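Local coordinates for protein FdxN element excision controlling factor XisI (Anabaena variabilis ATCC 29413, PDB 2NVM) that probably controls, together with XisH and the recombinase XisF, the site-specific excision of the fdxN element from nitrogen-fixation genes, at residues Q13-K18 with L92-E97; G81-E86 with A101-T106; I108-H113 with G119-A124. All blocks are in the same frame, centred on the assembly; numbering follows the deposited sequence.

Contact 1: residues Q13-K18 with L92-E97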
loop_
_atom_site.group_PDB
_atom_site.type_symbol
_atom_site.label_atom_id
_atom_site.label_comp_id
_atom_site.label_asym_id
_atom_site.label_seq_id
_atom_site.Cartn_x
_atom_site.Cartn_y
_atom_site.Cartn_z
ATOM N N GLN B 13 8.588 -10.039 4.524
ATOM C CA GLN B 13 7.559 -10.696 3.686
ATOM C C GLN B 13 6.926 -11.888 4.416
ATOM O O GLN B 13 5.709 -12.071 4.356
ATOM C CB GLN B 13 8.111 -11.113 2.326
ATOM C CG GLN B 13 8.388 -9.898 1.455
ATOM C CD GLN B 13 9.057 -10.253 0.158
ATOM O OE1 GLN B 13 10.221 -9.890 -0.075
ATOM N NE2 GLN B 13 8.347 -11.008 -0.687
ATOM N N GLU B 14 7.759 -12.662 5.120
ATOM C CA GLU B 14 7.318 -13.791 5.932
ATOM C C GLU B 14 6.460 -13.272 7.103
ATOM O O GLU B 14 5.444 -13.875 7.412
ATOM C CB GLU B 14 8.537 -14.583 6.449
ATOM C CG GLU B 14 8.250 -15.950 7.066
ATOM C CD GLU B 14 9.509 -16.642 7.643
ATOM O OE1 GLU B 14 9.513 -17.896 7.703
ATOM O OE2 GLU B 14 10.492 -15.950 8.030
ATOM N N ILE B 15 6.865 -12.156 7.730
ATOM C CA ILE B 15 6.111 -11.550 8.848
ATOM C C ILE B 15 4.728 -11.026 8.396
ATOM O O ILE B 15 3.706 -11.383 8.999
ATOM C CB ILE B 15 6.923 -10.404 9.551
ATOM C CG1 ILE B 15 8.084 -10.974 10.373
ATOM C CG2 ILE B 15 6.049 -9.575 10.512
ATOM C CD1 ILE B 15 9.103 -9.907 10.799
ATOM N N ILE B 16 4.711 -10.211 7.339
ATOM C CA ILE B 16 3.459 -9.601 6.829
ATOM C C ILE B 16 2.424 -10.684 6.422
ATOM O O ILE B 16 1.263 -10.602 6.835
ATOM C CB ILE B 16 3.725 -8.484 5.738
ATOM C CG1 ILE B 16 2.531 -7.512 5.656
ATOM C CG2 ILE B 16 4.096 -9.091 4.379
ATOM C CD1 ILE B 16 2.698 -6.357 4.656
ATOM N N LYS B 17 2.883 -11.732 5.724
ATOM C CA LYS B 17 2.031 -12.870 5.334
ATOM C C LYS B 17 1.526 -13.674 6.532
ATOM O O LYS B 17 0.390 -14.150 6.487
ATOM C CB LYS B 17 2.736 -13.811 4.342
ATOM C CG LYS B 17 2.967 -13.193 2.968
ATOM C CD LYS B 17 3.756 -14.137 2.054
ATOM C CE LYS B 17 4.054 -13.495 0.693
ATOM N NZ LYS B 17 4.780 -14.436 -0.207
ATOM N N LYS B 18 2.355 -13.818 7.581
ATOM C CA LYS B 18 1.989 -14.547 8.815
ATOM C C LYS B 18 0.779 -13.900 9.475
ATOM O O LYS B 18 -0.233 -14.565 9.650
ATOM C CB LYS B 18 3.175 -14.653 9.812
ATOM C CG LYS B 18 2.875 -15.323 11.162
ATOM C CD LYS B 18 4.155 -15.598 11.955
ATOM C CE LYS B 18 3.849 -16.315 13.287
ATOM N NZ LYS B 18 5.052 -16.901 13.969
ATOM N N LEU B 92 3.218 -4.077 18.479
ATOM C CA LEU B 92 4.648 -4.396 18.382
ATOM C C LEU B 92 5.032 -5.885 18.442
ATOM O O LEU B 92 6.210 -6.192 18.569
ATOM C CB LEU B 92 5.507 -3.500 19.324
ATOM C CG LEU B 92 5.449 -1.989 19.036
ATOM C CD1 LEU B 92 6.297 -1.263 20.066
ATOM C CD2 LEU B 92 5.905 -1.634 17.603
ATOM N N ALA B 93 4.065 -6.804 18.274
ATOM C CA ALA B 93 4.357 -8.261 18.211
ATOM C C ALA B 93 5.291 -8.580 17.024
ATOM O O ALA B 93 6.123 -9.470 17.140
ATOM C CB ALA B 93 3.077 -9.100 18.126
ATOM N N ILE B 94 5.166 -7.826 15.921
ATOM C CA ILE B 94 6.033 -7.980 14.734
ATOM C C ILE B 94 7.511 -7.618 14.996
ATOM O O ILE B 94 8.375 -8.123 14.295
ATOM C CB ILE B 94 5.514 -7.203 13.463
ATOM C CG1 ILE B 94 5.566 -5.675 13.617
ATOM C CG2 ILE B 94 4.084 -7.654 13.073
ATOM C CD1 ILE B 94 5.140 -4.969 12.318
ATOM N N VAL B 95 7.780 -6.719 15.953
ATOM C CA VAL B 95 9.160 -6.343 16.333
ATOM C C VAL B 95 9.901 -7.540 16.938
ATOM O O VAL B 95 11.067 -7.747 16.614
ATOM C CB VAL B 95 9.218 -5.103 17.271
ATOM C CG1 VAL B 95 10.585 -4.952 17.939
ATOM C CG2 VAL B 95 8.843 -3.851 16.497
ATOM N N ASP B 96 9.213 -8.303 17.796
ATOM C CA ASP B 96 9.757 -9.521 18.402
ATOM C C ASP B 96 10.190 -10.513 17.323
ATOM O O ASP B 96 11.272 -11.087 17.416
ATOM C CB ASP B 96 8.741 -10.196 19.346
ATOM C CG ASP B 96 8.473 -9.383 20.613
ATOM O OD1 ASP B 96 9.448 -8.991 21.297
ATOM O OD2 ASP B 96 7.281 -9.179 20.945
ATOM N N GLU B 97 9.362 -10.661 16.285
ATOM C CA GLU B 97 9.680 -11.555 15.161
ATOM C C GLU B 97 10.926 -11.113 14.380
ATOM O O GLU B 97 11.742 -11.963 14.006
ATOM C CB GLU B 97 8.439 -11.816 14.295
ATOM C CG GLU B 97 7.366 -12.569 15.142
ATOM C CD GLU B 97 6.287 -13.239 14.347
ATOM O OE1 GLU B 97 5.946 -12.753 13.255
ATOM O OE2 GLU B 97 5.759 -14.263 14.825
#

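Contact 2: residues G81-E86 with A101-T106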
loop_
_atom_site.group_PDB
_atom_site.type_symbol
_atom_site.label_atom_id
_atom_site.label_comp_id
_atom_site.label_asym_id
_atom_site.label_seq_id
_atom_site.Cartn_x
_atom_site.Cartn_y
_atom_site.Cartn_z
ATOM N N GLY B 81 18.710 0.876 4.022
ATOM C CA GLY B 81 19.114 -0.306 4.776
ATOM C C GLY B 81 18.434 -0.521 6.117
ATOM O O GLY B 81 18.950 -1.296 6.919
ATOM N N LYS B 82 17.295 0.141 6.367
ATOM C CA LYS B 82 16.536 -0.005 7.630
ATOM C C LYS B 82 15.060 -0.281 7.367
ATOM O O LYS B 82 14.514 0.183 6.365
ATOM C CB LYS B 82 16.711 1.221 8.531
ATOM C CG LYS B 82 18.167 1.428 8.934
ATOM C CD LYS B 82 18.353 2.449 10.043
ATOM C CE LYS B 82 19.833 2.579 10.404
ATOM N NZ LYS B 82 20.035 3.441 11.590
ATOM N N ILE B 83 14.438 -1.031 8.281
ATOM C CA ILE B 83 13.030 -1.417 8.221
ATOM C C ILE B 83 12.244 -0.326 8.942
ATOM O O ILE B 83 12.487 -0.064 10.109
ATOM C CB ILE B 83 12.789 -2.816 8.880
ATOM C CG1 ILE B 83 13.548 -3.906 8.081
ATOM C CG2 ILE B 83 11.296 -3.146 8.978
ATOM C CD1 ILE B 83 13.569 -5.259 8.723
ATOM N N TRP B 84 11.312 0.299 8.223
ATOM C CA TRP B 84 10.432 1.351 8.738
ATOM C C TRP B 84 9.063 0.740 8.954
ATOM O O TRP B 84 8.474 0.291 7.991
ATOM C CB TRP B 84 10.312 2.491 7.729
ATOM C CG TRP B 84 11.472 3.380 7.691
ATOM C CD1 TRP B 84 12.716 3.101 7.218
ATOM C CD2 TRP B 84 11.500 4.725 8.146
ATOM N NE1 TRP B 84 13.538 4.192 7.370
ATOM C CE2 TRP B 84 12.814 5.213 7.926
ATOM C CE3 TRP B 84 10.540 5.576 8.725
ATOM C CZ2 TRP B 84 13.200 6.530 8.274
ATOM C CZ3 TRP B 84 10.904 6.878 9.064
ATOM C CH2 TRP B 84 12.233 7.350 8.833
ATOM N N ILE B 85 8.586 0.702 10.198
ATOM C CA ILE B 85 7.234 0.217 10.529
ATOM C C ILE B 85 6.399 1.504 10.540
ATOM O O ILE B 85 6.440 2.274 11.507
ATOM C CB ILE B 85 7.145 -0.544 11.860
ATOM C CG1 ILE B 85 8.182 -1.689 11.916
ATOM C CG2 ILE B 85 5.706 -1.061 12.055
ATOM C CD1 ILE B 85 8.192 -2.460 13.237
ATOM N N GLU B 86 5.710 1.750 9.421
ATOM C CA GLU B 86 4.856 2.938 9.222
ATOM C C GLU B 86 3.457 2.793 9.829
ATOM O O GLU B 86 2.819 3.776 10.124
ATOM C CB GLU B 86 4.707 3.237 7.731
ATOM C CG GLU B 86 6.014 3.398 6.913
ATOM C CD GLU B 86 6.836 4.640 7.203
ATOM O OE1 GLU B 86 6.638 5.341 8.208
ATOM O OE2 GLU B 86 7.757 4.912 6.419
ATOM N N ALA B 101 14.598 -12.919 14.153
ATOM C CA ALA B 101 15.226 -13.125 12.834
ATOM C C ALA B 101 16.628 -12.458 12.724
ATOM O O ALA B 101 17.151 -12.365 11.629
ATOM C CB ALA B 101 14.296 -12.635 11.703
ATOM N N GLY B 102 17.234 -12.003 13.830
ATOM C CA GLY B 102 18.565 -11.382 13.818
ATOM C C GLY B 102 18.655 -9.984 13.234
ATOM O O GLY B 102 19.724 -9.581 12.777
ATOM N N ILE B 103 17.542 -9.249 13.243
ATOM C CA ILE B 103 17.498 -7.872 12.766
ATOM C C ILE B 103 17.775 -7.083 14.047
ATOM O O ILE B 103 17.026 -7.240 15.024
ATOM C CB ILE B 103 16.125 -7.481 12.157
ATOM C CG1 ILE B 103 15.757 -8.441 11.017
ATOM C CG2 ILE B 103 16.145 -6.017 11.656
ATOM C CD1 ILE B 103 14.436 -8.140 10.331
ATOM N N PRO B 104 18.852 -6.262 14.075
ATOM C CA PRO B 104 19.129 -5.478 15.286
ATOM C C PRO B 104 18.140 -4.312 15.418
ATOM O O PRO B 104 17.618 -3.829 14.390
ATOM C CB PRO B 104 20.559 -4.973 15.058
ATOM C CG PRO B 104 20.648 -4.820 13.595
ATOM C CD PRO B 104 19.843 -5.966 13.023
ATOM N N GLN B 105 17.893 -3.884 16.664
ATOM C CA GLN B 105 16.979 -2.750 16.975
ATOM C C GLN B 105 17.377 -1.433 16.287
ATOM O O GLN B 105 16.506 -0.618 15.990
ATOM C CB GLN B 105 16.834 -2.517 18.487
ATOM C CG GLN B 105 16.233 -3.678 19.262
ATOM N N THR B 106 18.682 -1.253 16.029
ATOM C CA THR B 106 19.207 -0.078 15.307
ATOM C C THR B 106 18.782 -0.008 13.827
ATOM O O THR B 106 18.934 1.060 13.227
ATOM C CB THR B 106 20.759 0.032 15.383
ATOM O OG1 THR B 106 21.368 -1.095 14.739
ATOM C CG2 THR B 106 21.220 0.121 16.834
#

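Contact 3: residues I108-H113 with G119-A124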
loop_
_atom_site.group_PDB
_atom_site.type_symbol
_atom_site.label_atom_id
_atom_site.label_comp_id
_atom_site.label_asym_id
_atom_site.label_seq_id
_atom_site.Cartn_x
_atom_site.Cartn_y
_atom_site.Cartn_z
ATOM N N ILE B 108 15.554 -0.986 12.863
ATOM C CA ILE B 108 14.088 -0.932 12.963
ATOM C C ILE B 108 13.713 0.515 13.363
ATOM O O ILE B 108 14.203 0.998 14.360
ATOM C CB ILE B 108 13.531 -1.926 14.033
ATOM C CG1 ILE B 108 13.933 -3.375 13.700
ATOM C CG2 ILE B 108 12.001 -1.815 14.141
ATOM C CD1 ILE B 108 13.417 -4.426 14.683
ATOM N N ILE B 109 12.867 1.181 12.577
ATOM C CA ILE B 109 12.386 2.550 12.853
ATOM C C ILE B 109 10.863 2.516 12.969
ATOM O O ILE B 109 10.183 1.988 12.076
ATOM C CB ILE B 109 12.775 3.555 11.737
ATOM C CG1 ILE B 109 14.297 3.587 11.565
ATOM C CG2 ILE B 109 12.243 4.963 12.060
ATOM C CD1 ILE B 109 14.782 4.527 10.533
ATOM N N LEU B 110 10.342 3.079 14.059
ATOM C CA LEU B 110 8.906 3.196 14.261
ATOM C C LEU B 110 8.491 4.512 13.640
ATOM O O LEU B 110 8.479 5.555 14.293
ATOM C CB LEU B 110 8.506 3.078 15.734
ATOM C CG LEU B 110 8.941 1.776 16.408
ATOM C CD1 LEU B 110 8.425 1.788 17.848
ATOM C CD2 LEU B 110 8.477 0.494 15.653
ATOM N N GLY B 111 8.198 4.445 12.336
ATOM C CA GLY B 111 7.717 5.559 11.531
ATOM C C GLY B 111 6.419 6.133 12.056
ATOM O O GLY B 111 6.208 7.325 11.951
ATOM N N PHE B 112 5.553 5.286 12.630
ATOM C CA PHE B 112 4.311 5.753 13.285
ATOM C C PHE B 112 4.551 6.549 14.595
ATOM O O PHE B 112 3.605 7.132 15.108
ATOM C CB PHE B 112 3.278 4.631 13.475
ATOM C CG PHE B 112 3.640 3.615 14.502
ATOM C CD1 PHE B 112 3.217 3.763 15.831
ATOM C CD2 PHE B 112 4.340 2.466 14.146
ATOM C CE1 PHE B 112 3.532 2.793 16.799
ATOM C CE2 PHE B 112 4.651 1.487 15.096
ATOM C CZ PHE B 112 4.251 1.653 16.431
ATOM N N HIS B 113 5.754 6.488 15.193
ATOM C CA HIS B 113 6.098 7.367 16.332
ATOM C C HIS B 113 6.617 8.673 15.717
ATOM O O HIS B 113 7.240 8.645 14.690
ATOM C CB HIS B 113 7.167 6.794 17.262
ATOM C CG HIS B 113 6.696 5.672 18.130
ATOM N ND1 HIS B 113 5.378 5.516 18.503
ATOM C CD2 HIS B 113 7.395 4.768 18.853
ATOM C CE1 HIS B 113 5.275 4.493 19.329
ATOM N NE2 HIS B 113 6.486 4.028 19.567
ATOM N N GLY B 119 13.777 8.145 20.192
ATOM C CA GLY B 119 14.829 7.876 21.164
ATOM C C GLY B 119 14.327 7.349 22.513
ATOM O O GLY B 119 15.129 6.829 23.286
ATOM N N LEU B 120 13.023 7.516 22.808
ATOM C CA LEU B 120 12.396 7.043 24.062
ATOM C C LEU B 120 12.387 5.504 24.072
ATOM O O LEU B 120 12.671 4.886 25.099
ATOM C CB LEU B 120 10.955 7.577 24.229
ATOM C CG LEU B 120 10.396 7.851 25.644
ATOM C CD1 LEU B 120 8.868 7.810 25.548
ATOM C CD2 LEU B 120 10.855 6.906 26.746
ATOM N N THR B 121 12.043 4.911 22.928
ATOM C CA THR B 121 12.047 3.452 22.748
ATOM C C THR B 121 13.489 2.958 22.442
ATOM O O THR B 121 14.426 3.763 22.252
ATOM C CB THR B 121 11.015 3.004 21.657
ATOM O OG1 THR B 121 10.865 1.579 21.705
ATOM C CG2 THR B 121 11.403 3.462 20.229
ATOM N N GLU B 122 13.652 1.632 22.389
ATOM C CA GLU B 122 14.962 0.984 22.100
ATOM C C GLU B 122 15.335 0.858 20.593
ATOM O O GLU B 122 16.385 0.284 20.280
ATOM C CB GLU B 122 15.019 -0.409 22.760
ATOM N N PHE B 123 14.531 1.442 19.691
ATOM C CA PHE B 123 14.718 1.341 18.223
ATOM C C PHE B 123 15.416 2.566 17.615
ATOM O O PHE B 123 15.711 3.539 18.327
ATOM C CB PHE B 123 13.361 1.055 17.541
ATOM C CG PHE B 123 12.596 -0.056 18.196
ATOM C CD1 PHE B 123 13.145 -1.353 18.252
ATOM C CD2 PHE B 123 11.349 0.183 18.794
ATOM C CE1 PHE B 123 12.465 -2.400 18.909
ATOM C CE2 PHE B 123 10.634 -0.857 19.439
ATOM C CZ PHE B 123 11.197 -2.150 19.504
ATOM N N ALA B 124 15.694 2.494 16.307
ATOM C CA ALA B 124 16.363 3.585 15.571
ATOM C C ALA B 124 15.466 4.819 15.348
ATOM O O ALA B 124 14.236 4.701 15.232
ATOM C CB ALA B 124 16.894 3.095 14.234
HETATM O O HOH W 1 11.825 4.123 16.176
#

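Contact 1: residues Q13-K18 with L92-E97
Ile15 and Glu97 bury more surface here than any other residues of the two segments. Ile15 points from helix 13-18 toward the second helix and offers all three of its outer carbons. Its CG1 and CD1 run alongside the aliphatic start of Glu97, and CG1 lies 4.0 Å from Glu97 CB. The two side chains point opposite ways. On its other branch, Ile15 CG2 meets Ile94 CG2 at 3.8 Å, and here the side chains cross at about a right angle. The first torsion of Ile15 sets its two branches apart: CG2 goes to Ile94, while CG1 and CD1 lie along Glu97, with CD1 also near the Ile94 carbonyl.

The polar end of Glu97 goes to Lys18. Lys18 CG leaves anti to the backbone N (chi1 177°), and the straight chain carries the amine across to the carboxylate. Lys18 NZ makes a salt bridge and hydrogen bond to Glu97 OE2 at 2.9 Å. It meets the oxygen on the syn side, 30° out of the carboxylate plane. Lys18 CD also rests beside the carboxylate, 3.6 Å from Glu97 OE1. The ion pair lies beside the buried isoleucines; Lys18 is exposed and Glu97 partly exposed.

The axes of the short helical segments 13-18 and 93-97 come within 10.6 Å and run roughly antiparallel, at 143°. Tyr19 of helix 4-23 also packs on Ile94 and Glu97. Ile94 touches Leu74 and Leu76 of strand 67-79, and Ile16 of helix 4-23 reaches Leu74 and strand 44-50. Both helices thus pack on the same mixed sheet.

Contact 2: residues G81-E86 with A101-T106
Ile83 and Ile103 point toward each other and meet through their delta methyls. Ile83 CD1 lies 3.4 Å from Ile103 CD1, closer than two methyl carbons normally sit, a locally tight spot. The two side chains cross at about a right angle. Ile83 CD1 also reaches the other branch of its partner, at 4.0 Å from Ile103 CG2, so this one methyl sits against both arms of Ile103. In each isoleucine CG1 is anti to the carbonyl carbon (chi1 -64° in Ile83 and -56° in Ile103), and the extended CG1-CD1 arm carries the methyl into the gap. Met98 of helix 93-100 touches both residues. Ile12 packs on Ile83 and Thr11 on Ile103, both from helix 4-23.

The second link is polar and lies toward the surface. The extended chain of Lys82 brings its amine to the backbone of the other segment. Lys82 NZ donates to Thr106 O at 3.1 Å, nearly along the C=O axis (165°). Lys82 CE also lies close, 3.3 Å from Thr106 O. The same amine forms a salt bridge with the C-terminal carboxylate of Ala126, so one lysine joins the strand, the loop and the chain end.

The loop starts where helix 93-100 stops. Gly102, with positive phi, is the C-prime residue of a Schellman motif, in which Ile103 N bonds back to Met98 O and Gly102 N to Leu99 O. The chain then turns to enter strand 108-110, which lies parallel to strand 82-87 in the sheet. Strand, helix and parallel strand make a beta-alpha-beta crossover, and this contact packs the return loop against its first strand.

Contact 3: residues I108-H113 with G119-A124
The Phe123 ring is approached obliquely by Leu110 and Ile108. Leu110 CD1 is the nearer, 3.5 Å from Phe123 CD2, and the two side chains cross at a slant. Ile108 CB lies farther off, 4.3 Å from Phe123 CD1. Phe123 CG is anti to the carbonyl carbon (chi1 -48°), which places the ring against Leu110 and Ile108. Val95 of helix 93-100 also packs on this ring. The His113 ring is touched more lightly: Thr121 CG2 stands at its edge, near the ring plane, 4.4 Å from His113 CD2. That methyl also faces Leu110 CD1.

These groups lie where the C-terminal tail returns beside strand 108-110, which pairs in parallel with strand 82-87 in the mixed sheet. The tail is no regular strand and follows it only briefly. Ala124 N donates to Ile108 O at 2.9 Å, with an N-H...O angle of 142°. Beyond this bond the backbones part, and a water fills in. It accepts from Leu110 N at 2.8 Å and donates to Ala124 O at 2.7 Å. Two main-chain groups that do not meet directly are thereby satisfied.

The side chain of Ile109 leaves its backbone away from the tail, but CG1 still lies 3.8 Å from Ala124 CB. A type I turn from Leu110 to His113 then reverses the chain. In it, Gly111 O accepts a hydrogen bond from Trp63 NE1 of the second subunit.

Overall arrangement
The segments of contacts 1 and 2 alternate along the chain; both segments of contact 3 come after them. Helix 93-100 links all three: it packs on helix 4-23 in contact 1 and runs into the loop of contact 2, which leads to strand 108-110 of contact 3. The centres of contacts 1 and 2 lie about 11 Å apart. Those of contacts 2 and 3 are about 10 Å apart, and those of contacts 1 and 3 about 16 Å. Strands 82-87 and 108-110 are parallel neighbours, joined through Ile83, Ile85 and Ile109. Val95 packs on Ile85, and Leu92 on Leu110. All three contacts come near the second subunit, contacts 2 and 3 with polar bonds to it.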